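Long-range contact in kynurenine formamidase (Bacillus anthracis, PDB 4CO9), which uses a pair of zinc ions to hydrolyse N-formyl-L-kynurenine to L-kynurenine and formate in tryptophan degradation: residues P81-D86 / F101-V106. Sequence-based numbering, arbitrary orientation.
Sequences PTRIID and FHLEGV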
loop_
_atom_site.group_PDB
_atom_site.type_symbol
_atom_site.label_atom_id
_atom_site.label_comp_id
_atom_site.label_asym_id
_atom_site.label_seq_id
_atom_site.Cartn_x
_atom_site.Cartn_y
_atom_site.Cartn_z
ATOM N N PRO C 81 -2.156 10.238 13.836
ATOM C CA PRO C 81 -1.274 10.231 14.993
ATOM C C PRO C 81 -1.156 8.850 15.602
ATOM O O PRO C 81 -2.151 8.128 15.700
ATOM C CB PRO C 81 -1.967 11.201 15.966
ATOM C CG PRO C 81 -2.671 12.154 15.073
ATOM C CD PRO C 81 -3.167 11.310 13.930
ATOM N N THR C 82 0.062 8.498 15.982
ATOM C CA THR C 82 0.358 7.207 16.578
ATOM C C THR C 82 1.384 7.401 17.665
ATOM O O THR C 82 2.217 8.302 17.595
ATOM C CB THR C 82 0.927 6.108 15.617
ATOM O OG1 THR C 82 0.868 4.819 16.248
ATOM C CG2 THR C 82 2.380 6.338 15.276
ATOM N N ARG C 83 1.290 6.568 18.693
ATOM C CA ARG C 83 2.278 6.533 19.741
ATOM C C ARG C 83 3.020 5.212 19.665
ATOM O O ARG C 83 2.409 4.175 19.436
ATOM C CB ARG C 83 1.609 6.676 21.110
ATOM C CG ARG C 83 2.623 6.477 22.210
ATOM C CD ARG C 83 3.273 7.729 22.771
ATOM N NE ARG C 83 2.372 8.866 22.958
ATOM C CZ ARG C 83 1.684 9.104 24.069
ATOM N NH1 ARG C 83 1.772 8.284 25.110
ATOM N NH2 ARG C 83 0.913 10.183 24.144
ATOM N N ILE C 84 4.332 5.254 19.871
ATOM C CA ILE C 84 5.157 4.059 19.906
ATOM C C ILE C 84 5.769 3.871 21.296
ATOM O O ILE C 84 6.338 4.813 21.857
ATOM C CB ILE C 84 6.280 4.147 18.865
ATOM C CG1 ILE C 84 5.664 4.411 17.479
ATOM C CG2 ILE C 84 7.132 2.890 18.881
ATOM C CD1 ILE C 84 6.657 4.405 16.344
ATOM N N ILE C 85 5.636 2.663 21.838
ATOM C CA ILE C 85 6.129 2.339 23.172
ATOM C C ILE C 85 6.907 1.053 23.157
ATOM O O ILE C 85 6.729 0.204 22.274
ATOM C CB ILE C 85 5.002 2.229 24.233
ATOM C CG1 ILE C 85 4.030 1.108 23.904
ATOM C CG2 ILE C 85 4.277 3.566 24.377
ATOM C CD1 ILE C 85 2.986 0.854 24.975
ATOM N N ASP C 86 7.767 0.917 24.151
ATOM C CA ASP C 86 8.600 -0.257 24.308
ATOM C C ASP C 86 7.976 -1.235 25.298
ATOM O O ASP C 86 7.747 -0.900 26.460
ATOM C CB ASP C 86 10.021 0.098 24.722
ATOM C CG ASP C 86 10.969 -1.061 24.545
ATOM O OD1 ASP C 86 10.977 -1.961 25.406
ATOM O OD2 ASP C 86 11.683 -1.090 23.514
ATOM N N PHE C 101 1.860 3.229 31.102
ATOM C CA PHE C 101 2.028 4.222 30.047
ATOM C C PHE C 101 0.919 5.259 30.098
ATOM O O PHE C 101 -0.210 4.976 30.469
ATOM C CB PHE C 101 2.087 3.531 28.685
ATOM C CG PHE C 101 3.254 2.604 28.542
ATOM C CD1 PHE C 101 4.488 3.082 28.159
ATOM C CD2 PHE C 101 3.120 1.247 28.822
ATOM C CE1 PHE C 101 5.570 2.233 28.034
ATOM C CE2 PHE C 101 4.197 0.388 28.696
ATOM C CZ PHE C 101 5.425 0.888 28.299
ATOM N N HIS C 102 1.265 6.486 29.772
ATOM C CA HIS C 102 0.309 7.557 29.710
ATOM C C HIS C 102 -0.237 7.617 28.282
ATOM O O HIS C 102 0.406 8.151 27.402
ATOM C CB HIS C 102 0.963 8.877 30.134
ATOM C CG HIS C 102 -0.017 9.994 30.259
ATOM N ND1 HIS C 102 -0.412 10.752 29.180
ATOM C CD2 HIS C 102 -0.733 10.446 31.318
ATOM C CE1 HIS C 102 -1.311 11.638 29.571
ATOM N NE2 HIS C 102 -1.524 11.474 30.865
ATOM N N LEU C 103 -1.440 7.098 28.072
ATOM C CA LEU C 103 -1.978 6.870 26.709
ATOM C C LEU C 103 -3.225 7.678 26.436
ATOM O O LEU C 103 -3.958 7.372 25.494
ATOM C CB LEU C 103 -2.317 5.390 26.551
ATOM C CG LEU C 103 -1.158 4.403 26.623
ATOM C CD1 LEU C 103 -1.678 2.976 26.700
ATOM C CD2 LEU C 103 -0.252 4.572 25.417
ATOM N N GLU C 104 -3.485 8.703 27.248
ATOM C CA GLU C 104 -4.671 9.523 27.033
ATOM C C GLU C 104 -4.572 10.241 25.687
ATOM O O GLU C 104 -3.530 10.763 25.329
ATOM C CB GLU C 104 -4.898 10.501 28.209
ATOM C CG GLU C 104 -5.112 9.791 29.547
ATOM C CD GLU C 104 -6.229 8.765 29.491
ATOM O OE1 GLU C 104 -7.384 9.179 29.275
ATOM O OE2 GLU C 104 -5.958 7.545 29.657
ATOM N N GLY C 105 -5.668 10.212 24.935
ATOM C CA GLY C 105 -5.753 10.884 23.639
ATOM C C GLY C 105 -5.091 10.137 22.488
ATOM O O GLY C 105 -5.141 10.603 21.352
ATOM N N VAL C 106 -4.487 8.988 22.772
ATOM C CA VAL C 106 -3.852 8.174 21.744
ATOM C C VAL C 106 -4.914 7.446 20.908
ATOM O O VAL C 106 -5.868 6.859 21.442
ATOM C CB VAL C 106 -2.861 7.164 22.371
ATOM C CG1 VAL C 106 -2.306 6.216 21.319
ATOM C CG2 VAL C 106 -1.732 7.917 23.058
HETATM O O HOH W 1 -0.794 10.652 26.271
#
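Arg83 and Ile85, two residues apart on the same face of strand 81-86, meet the connection that leads from helix 95-98 into strand 108-112. Strands 81-86 and 108-112 lie parallel and adjacent in the mixed central sheet, so this is the crossover between them, ending in a type II turn from Leu103 to Val106 with Gly105 at the third position, where positive phi is needed; Val106 N closes the turn on Leu103 O.

The polar half belongs to the guanidinium of Arg83. Arg83 NH1 donates to His102 O at 2.7 Å, with an N-H...O angle of 158° and the oxygen close to the guanidinium plane. A water takes a second N-H, 2.8 Å from Arg83 NH2, and itself donates to His102 O and Glu104 O, tying the arginine to two carbonyls; it also bonds His102 ND1. Arg83 NE is salt-bridged to Asp186 on the neighbouring strand 185-190, which helps fix the rotation of the group.

Val106 CG2 sits over one guanidinium face, 3.6 Å from Arg83 NH2 and nearer that end than the centre, while Val106 CG1 touches Arg83 CB. Farther along the strand, Phe101 comes up against Ile85 from the opposite direction. With chi1 at 62° and the chain then extended, Ile85 CD1 makes a CH-pi contact 3.8 Å from the centroid of the Phe101 ring, 8° off its normal, with Ile85 CG2 against Phe101 CD1.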